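Local coordinates for protein cytochrome c2 (PDB 1VYD) that carries electrons through a covalently bound heme c, serving as electron donor to the oxidized bacteriochlorophyll in the photophosphorylation pathway of a purple photosynthetic bacterium, at residues Gly34-Gly39 with Gly46-Phe51; Ser18-Asp23 with Gly30-Pro35. The protein carries 1 engineered substitution. All coordinates share one frame; numbering follows the deposited sequence.

Contact 1 of 2, residues Gly34-Gly39 with Gly46-Phe51. With HEM (protoporphyrin IX containing Fe), chain C.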
loop_
_atom_site.group_PDB
_atom_site.type_symbol
_atom_site.label_atom_id
_atom_site.label_comp_id
_atom_site.label_asym_id
_atom_site.label_seq_id
_atom_site.Cartn_x
_atom_site.Cartn_y
_atom_site.Cartn_z
ATOM N N GLY A 34 3.646 8.691 -3.745
ATOM C CA GLY A 34 2.984 7.868 -2.744
ATOM C C GLY A 34 4.065 7.594 -1.654
ATOM O O GLY A 34 5.269 7.729 -1.870
ATOM N N PRO A 35 3.637 7.129 -0.490
ATOM C CA PRO A 35 4.543 6.855 0.585
ATOM C C PRO A 35 5.384 5.597 0.401
ATOM O O PRO A 35 5.016 4.687 -0.394
ATOM C CB PRO A 35 3.594 6.548 1.744
ATOM C CG PRO A 35 2.262 6.205 1.169
ATOM C CD PRO A 35 2.204 6.876 -0.176
ATOM N N ASN A 36 6.474 5.644 1.186
ATOM C CA ASN A 36 7.383 4.487 1.253
ATOM C C ASN A 36 6.601 3.213 1.523
ATOM O O ASN A 36 5.932 3.262 2.542
ATOM C CB ASN A 36 8.442 4.803 2.315
ATOM C CG ASN A 36 9.590 3.790 2.353
ATOM O OD1 ASN A 36 9.532 2.839 1.548
ATOM N ND2 ASN A 36 10.514 3.989 3.292
ATOM N N LEU A 37 6.831 2.070 0.877
ATOM C CA LEU A 37 6.103 0.850 1.199
ATOM C C LEU A 37 6.939 -0.211 1.904
ATOM O O LEU A 37 6.290 -1.156 2.307
ATOM C CB LEU A 37 5.509 0.266 -0.093
ATOM C CG LEU A 37 4.419 1.124 -0.765
ATOM C CD1 LEU A 37 3.777 0.437 -1.921
ATOM C CD2 LEU A 37 3.320 1.476 0.302
ATOM N N TYR A 38 8.194 0.099 2.277
ATOM C CA TYR A 38 8.984 -0.752 3.146
ATOM C C TYR A 38 8.295 -0.883 4.485
ATOM O O TYR A 38 7.959 0.175 5.016
ATOM C CB TYR A 38 10.383 -0.080 3.463
ATOM C CG TYR A 38 11.280 -1.009 4.291
ATOM C CD1 TYR A 38 11.253 -1.060 5.684
ATOM C CD2 TYR A 38 12.158 -1.854 3.619
ATOM C CE1 TYR A 38 12.041 -1.908 6.434
ATOM C CE2 TYR A 38 13.008 -2.731 4.292
ATOM C CZ TYR A 38 12.916 -2.733 5.697
ATOM O OH TYR A 38 13.749 -3.578 6.347
ATOM N N GLY A 39 8.068 -2.053 5.039
ATOM C CA GLY A 39 7.408 -2.261 6.297
ATOM C C GLY A 39 5.936 -1.927 6.301
ATOM O O GLY A 39 5.300 -1.793 7.338
ATOM N N GLY A 46 -2.136 4.877 6.841
ATOM C CA GLY A 46 -2.047 6.381 6.905
ATOM C C GLY A 46 -1.322 6.971 8.065
ATOM O O GLY A 46 -1.692 8.106 8.443
ATOM N N THR A 47 -0.088 6.440 8.386
ATOM C CA THR A 47 0.677 7.060 9.504
ATOM C C THR A 47 2.145 7.246 9.123
ATOM O O THR A 47 2.969 7.660 9.931
ATOM C CB THR A 47 0.617 6.202 10.816
ATOM O OG1 THR A 47 0.999 4.854 10.431
ATOM C CG2 THR A 47 -0.828 6.040 11.308
ATOM N N TYR A 48 2.593 6.809 7.958
ATOM C CA TYR A 48 3.978 7.019 7.527
ATOM C C TYR A 48 4.347 8.499 7.638
ATOM O O TYR A 48 3.516 9.338 7.288
ATOM C CB TYR A 48 4.222 6.600 6.043
ATOM C CG TYR A 48 5.727 6.342 5.918
ATOM C CD1 TYR A 48 6.356 5.234 6.441
ATOM C CD2 TYR A 48 6.474 7.322 5.264
ATOM C CE1 TYR A 48 7.763 5.115 6.347
ATOM C CE2 TYR A 48 7.851 7.214 5.152
ATOM C CZ TYR A 48 8.481 6.104 5.693
ATOM O OH TYR A 48 9.874 6.027 5.519
ATOM N N PRO A 49 5.371 8.825 8.407
ATOM C CA PRO A 49 5.802 10.186 8.673
ATOM C C PRO A 49 6.112 11.022 7.413
ATOM O O PRO A 49 6.541 10.534 6.364
ATOM C CB PRO A 49 7.097 10.104 9.471
ATOM C CG PRO A 49 7.467 8.671 9.501
ATOM C CD PRO A 49 6.322 7.812 9.007
ATOM N N GLU A 50 5.792 12.319 7.499
ATOM C CA GLU A 50 6.019 13.357 6.528
ATOM C C GLU A 50 5.368 13.125 5.173
ATOM O O GLU A 50 5.829 13.408 4.079
ATOM C CB GLU A 50 7.541 13.612 6.433
ATOM C CG GLU A 50 8.259 14.033 7.692
ATOM C CD GLU A 50 9.689 14.510 7.429
ATOM O OE1 GLU A 50 10.182 14.510 6.261
ATOM O OE2 GLU A 50 10.356 14.929 8.407
ATOM N N PHE A 51 4.194 12.530 5.117
ATOM C CA PHE A 51 3.401 12.256 3.926
ATOM C C PHE A 51 1.995 12.776 4.185
ATOM O O PHE A 51 1.416 12.471 5.216
ATOM C CB PHE A 51 3.347 10.774 3.572
ATOM C CG PHE A 51 2.716 10.651 2.186
ATOM C CD1 PHE A 51 3.510 10.751 1.030
ATOM C CD2 PHE A 51 1.353 10.455 2.089
ATOM C CE1 PHE A 51 2.873 10.689 -0.188
ATOM C CE2 PHE A 51 0.738 10.402 0.839
ATOM C CZ PHE A 51 1.505 10.505 -0.306
HETATM C CHA HEM C . -1.233 4.531 -0.756
HETATM C CHB HEM C . 0.150 0.131 -2.330
HETATM C CHC HEM C . 0.214 1.830 -6.899
HETATM C CHD HEM C . -0.331 6.362 -5.187
HETATM C C1A HEM C . -0.938 3.174 -0.832
HETATM C C2A HEM C . -0.949 2.239 0.274
HETATM C C3A HEM C . -0.589 1.062 -0.189
HETATM C C4A HEM C . -0.338 1.199 -1.591
HETATM C CMA HEM C . -0.384 -0.340 0.432
HETATM C CAA HEM C . -1.330 2.666 1.734
HETATM C CBA HEM C . -0.072 3.068 2.468
HETATM C CGA HEM C . -0.176 3.524 3.907
HETATM O O1A HEM C . -1.293 3.499 4.502
HETATM O O2A HEM C . 0.884 4.042 4.334
HETATM C C1B HEM C . 0.277 0.278 -3.697
HETATM C C2B HEM C . 0.584 -0.828 -4.570
HETATM C C3B HEM C . 0.550 -0.340 -5.817
HETATM C C4B HEM C . 0.297 1.063 -5.769
HETATM C CMB HEM C . 0.909 -2.283 -4.083
HETATM C CAB HEM C . 0.685 -1.098 -7.161
HETATM C CBB HEM C . -0.108 -2.213 -7.381
HETATM C C1C HEM C . 0.078 3.210 -6.798
HETATM C C2C HEM C . 0.179 4.116 -7.935
HETATM C C3C HEM C . 0.005 5.338 -7.475
HETATM C C4C HEM C . -0.184 5.270 -6.036
HETATM C CMC HEM C . 0.486 3.598 -9.352
HETATM C CAC HEM C . -0.114 6.679 -8.231
HETATM C CBC HEM C . -0.647 6.794 -9.492
HETATM C C1D HEM C . -0.580 6.245 -3.831
HETATM C C2D HEM C . -1.006 7.336 -2.994
HETATM C C3D HEM C . -1.252 6.829 -1.772
HETATM C C4D HEM C . -1.053 5.400 -1.825
HETATM C CMD HEM C . -1.075 8.789 -3.489
HETATM C CAD HEM C . -1.784 7.525 -0.521
HETATM C CBD HEM C . -3.337 7.280 -0.505
HETATM C CGD HEM C . -4.178 8.356 0.121
HETATM O O1D HEM C . -5.400 8.222 -0.135
HETATM O O2D HEM C . -3.665 9.375 0.682
HETATM N NA HEM C . -0.558 2.508 -1.950
HETATM N NB HEM C . 0.157 1.419 -4.430
HETATM N NC HEM C . -0.158 3.934 -5.650
HETATM N ND HEM C . -0.644 5.056 -3.112
HETATM FE FE HEM C . -0.317 3.237 -3.787
#

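Contact 2 of 2, residues Ser18-Asp23 with Gly30-Pro35. With HEM (protoporphyrin IX containing Fe), chain C.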
loop_
_atom_site.group_PDB
_atom_site.type_symbol
_atom_site.label_atom_id
_atom_site.label_comp_id
_atom_site.label_asym_id
_atom_site.label_seq_id
_atom_site.Cartn_x
_atom_site.Cartn_y
_atom_site.Cartn_z
ATOM N N SER A 18 8.273 4.076 -3.689
ATOM C CA SER A 18 9.564 3.454 -3.468
ATOM C C SER A 18 9.513 2.466 -2.324
ATOM O O SER A 18 8.540 2.279 -1.577
ATOM C CB SER A 18 10.619 4.519 -3.110
ATOM O OG SER A 18 10.749 5.354 -4.257
ATOM N N ILE A 19 10.644 1.748 -2.169
ATOM C CA ILE A 19 10.775 0.789 -1.067
ATOM C C ILE A 19 12.169 1.061 -0.454
ATOM O O ILE A 19 13.218 0.803 -1.053
ATOM C CB ILE A 19 10.604 -0.681 -1.412
ATOM C CG1 ILE A 19 9.242 -0.943 -2.109
ATOM C CG2 ILE A 19 10.659 -1.491 -0.117
ATOM C CD1 ILE A 19 8.938 -2.395 -2.319
ATOM N N ILE A 20 12.183 1.885 0.590
ATOM C CA ILE A 20 13.431 2.313 1.221
ATOM C C ILE A 20 13.572 1.842 2.656
ATOM O O ILE A 20 12.699 2.167 3.467
ATOM C CB ILE A 20 13.589 3.849 1.086
ATOM C CG1 ILE A 20 13.801 4.129 -0.426
ATOM C CG2 ILE A 20 14.912 4.320 1.724
ATOM C CD1 ILE A 20 13.171 5.389 -0.913
ATOM N N ALA A 21 14.636 1.100 2.950
ATOM C CA ALA A 21 14.868 0.637 4.317
ATOM C C ALA A 21 15.263 1.804 5.205
ATOM O O ALA A 21 15.713 2.827 4.717
ATOM C CB ALA A 21 15.898 -0.458 4.438
ATOM N N PRO A 22 15.134 1.601 6.521
ATOM C CA PRO A 22 15.431 2.625 7.494
ATOM C C PRO A 22 16.877 3.113 7.467
ATOM O O PRO A 22 17.085 4.306 7.779
ATOM C CB PRO A 22 14.975 2.030 8.832
ATOM C CG PRO A 22 14.162 0.810 8.532
ATOM C CD PRO A 22 14.518 0.400 7.147
ATOM N N ASP A 23 17.878 2.320 7.078
ATOM C CA ASP A 23 19.227 2.890 6.943
ATOM C C ASP A 23 19.342 3.604 5.605
ATOM O O ASP A 23 20.490 4.010 5.326
ATOM C CB ASP A 23 20.332 1.854 7.093
ATOM C CG ASP A 23 20.278 0.802 5.991
ATOM O OD1 ASP A 23 19.502 0.932 4.994
ATOM O OD2 ASP A 23 20.913 -0.296 6.149
ATOM N N GLY A 30 11.848 4.281 -6.706
ATOM C CA GLY A 30 10.699 4.636 -7.516
ATOM C C GLY A 30 10.483 6.161 -7.369
ATOM O O GLY A 30 11.412 6.900 -6.965
ATOM N N ALA A 31 9.191 6.508 -7.411
ATOM C CA ALA A 31 8.874 7.941 -7.236
ATOM C C ALA A 31 8.527 8.185 -5.755
ATOM O O ALA A 31 8.512 7.288 -4.908
ATOM C CB ALA A 31 7.732 8.372 -8.139
ATOM N N LYS A 32 8.193 9.430 -5.460
ATOM C CA LYS A 32 7.887 9.856 -4.109
ATOM C C LYS A 32 6.528 10.497 -4.063
ATOM O O LYS A 32 6.262 11.126 -3.045
ATOM C CB LYS A 32 9.046 10.758 -3.604
ATOM C CG LYS A 32 10.224 9.811 -3.232
ATOM C CD LYS A 32 11.602 10.248 -3.336
ATOM C CE LYS A 32 12.687 9.246 -2.997
ATOM N NZ LYS A 32 12.663 8.037 -3.903
ATOM N N THR A 33 5.568 10.166 -4.925
ATOM C CA THR A 33 4.274 10.854 -4.739
ATOM C C THR A 33 3.277 9.955 -3.992
ATOM O O THR A 33 2.293 10.489 -3.508
ATOM C CB THR A 33 3.730 11.248 -6.120
ATOM O OG1 THR A 33 3.703 9.960 -6.738
ATOM C CG2 THR A 33 4.667 12.195 -6.913
ATOM N N GLY A 34 3.646 8.691 -3.745
ATOM C CA GLY A 34 2.984 7.868 -2.744
ATOM C C GLY A 34 4.065 7.594 -1.654
ATOM O O GLY A 34 5.269 7.729 -1.870
ATOM N N PRO A 35 3.637 7.129 -0.490
ATOM C CA PRO A 35 4.543 6.855 0.585
ATOM C C PRO A 35 5.384 5.597 0.401
ATOM O O PRO A 35 5.016 4.687 -0.394
ATOM C CB PRO A 35 3.594 6.548 1.744
ATOM C CG PRO A 35 2.262 6.205 1.169
ATOM C CD PRO A 35 2.204 6.876 -0.176
HETATM C CHA HEM C . -1.233 4.531 -0.756
HETATM C CHB HEM C . 0.150 0.131 -2.330
HETATM C CHC HEM C . 0.214 1.830 -6.899
HETATM C CHD HEM C . -0.331 6.362 -5.187
HETATM C C1A HEM C . -0.938 3.174 -0.832
HETATM C C2A HEM C . -0.949 2.239 0.274
HETATM C C3A HEM C . -0.589 1.062 -0.189
HETATM C C4A HEM C . -0.338 1.199 -1.591
HETATM C CMA HEM C . -0.384 -0.340 0.432
HETATM C CAA HEM C . -1.330 2.666 1.734
HETATM C CBA HEM C . -0.072 3.068 2.468
HETATM C CGA HEM C . -0.176 3.524 3.907
HETATM O O1A HEM C . -1.293 3.499 4.502
HETATM O O2A HEM C . 0.884 4.042 4.334
HETATM C C1B HEM C . 0.277 0.278 -3.697
HETATM C C2B HEM C . 0.584 -0.828 -4.570
HETATM C C3B HEM C . 0.550 -0.340 -5.817
HETATM C C4B HEM C . 0.297 1.063 -5.769
HETATM C CMB HEM C . 0.909 -2.283 -4.083
HETATM C CAB HEM C . 0.685 -1.098 -7.161
HETATM C CBB HEM C . -0.108 -2.213 -7.381
HETATM C C1C HEM C . 0.078 3.210 -6.798
HETATM C C2C HEM C . 0.179 4.116 -7.935
HETATM C C3C HEM C . 0.005 5.338 -7.475
HETATM C C4C HEM C . -0.184 5.270 -6.036
HETATM C CMC HEM C . 0.486 3.598 -9.352
HETATM C CAC HEM C . -0.114 6.679 -8.231
HETATM C CBC HEM C . -0.647 6.794 -9.492
HETATM C C1D HEM C . -0.580 6.245 -3.831
HETATM C C2D HEM C . -1.006 7.336 -2.994
HETATM C C3D HEM C . -1.252 6.829 -1.772
HETATM C C4D HEM C . -1.053 5.400 -1.825
HETATM C CMD HEM C . -1.075 8.789 -3.489
HETATM C CAD HEM C . -1.784 7.525 -0.521
HETATM C CBD HEM C . -3.337 7.280 -0.505
HETATM C CGD HEM C . -4.178 8.356 0.121
HETATM O O1D HEM C . -5.400 8.222 -0.135
HETATM O O2D HEM C . -3.665 9.375 0.682
HETATM N NA HEM C . -0.558 2.508 -1.950
HETATM N NB HEM C . 0.157 1.419 -4.430
HETATM N NC HEM C . -0.158 3.934 -5.650
HETATM N ND HEM C . -0.644 5.056 -3.112
HETATM FE FE HEM C . -0.317 3.237 -3.787
HETATM O O HOH W 1 7.551 6.456 -2.174
#

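Contact 1 of 2, residues Gly34-Gly39 with Gly46-Phe51
The amide nitrogen ND2 of Asn36 donates to Tyr48 OH at 3.1 Å, with an N-H...O angle of 159° and the hydroxyl close to the amide plane; it also donates to the backbone oxygen of Ile20. At the other end of the amide, OD1 accepts from Tyr38 N at 3.1 Å, the donor standing well above the carbonyl plane, which closes an Asx turn. The backbone puts Asn36 CB over one face of the Tyr48 ring, 3.6 Å from CZ, and the torsion that sets CG anti to the backbone N (chi1 -171°) carries the amide outward past the ring, where ND2 reaches the hydroxyl; Pro49 CD lies over the opposite face. An alanine here could still pack its CB on the ring, but would probably leave the Tyr48 hydroxyl and the Ile20 carbonyl without their donor and undo the turn. Both segments belong to the long loop that wraps the histidine side and propionate edge of a class I cytochrome c heme: Pro35 O accepts from the axial ligand His17, and Gly46 N donates to propionate oxygen O1A at 2.8 Å. Pro35 fills the corner between heme and Phe51: its CD lies 3.8 Å from heme C3D and, in a CH-pi contact, 3.9 Å from the centroid of the Phe51 ring, over its face.

Contact 2 of 2, residues Ser18-Asp23 with Gly30-Pro35
Ser18 OG gathers three polar partners: it accepts from Gly30 N at 2.9 Å, donates to Ala31 O at 3.0 Å, and takes a weak third bond from Lys32 NZ at 3.3 Å. The hydroxyl stands anti to the carbonyl carbon of Ser18 (chi1 -64°), which turns it to the backbone of 30-31. It approaches Ala31 O from above the carbonyl plane rather than along a lone pair. A water continues the join on the heme-facing side, accepting from Ser18 N at 2.9 Å and donating to both Ala31 O and Gly34 O, the latter at 2.6 Å. Ala31 O thus receives two donors, and the buried serine has both its hydroxyl and its amide nitrogen satisfied. Farther out, the Lys32 chain bends at its last torsion (chi4 61°) to bring NZ within 4.0 Å of Ile20 CD1, the two side chains crossing at about a right angle at the outer margin. Ser18 directly follows the axial ligand His17 of the heme-binding CXXCH motif, and the contact ties that motif's exit to the loop returning to the heme. Ile19, facing away from this loop, packs on helix 104-113 and on strand 26-28, the antiparallel partner of 19-20.

In the fold
From the N terminus, helix 3-9 leads to the CXXCH heme attachment site, and contact 2 begins directly after it. Segments 18-23 and 30-35 close the excursion through the small antiparallel pair 19-20 and 26-28. Contact 1 then closes the next loop, 34-39 to 46-51, before helix 55-62. The two loops follow one another without nesting and share Gly34 and Pro35, where the chain passes along the heme. They also touch directly: Leu37 N lies 3.0 Å from Ser18 O in a probable hydrogen bond, and Phe51 CZ packs 3.3 Å from Thr33 O. Together they connect the histidine-ligand segment to the loop at the propionates.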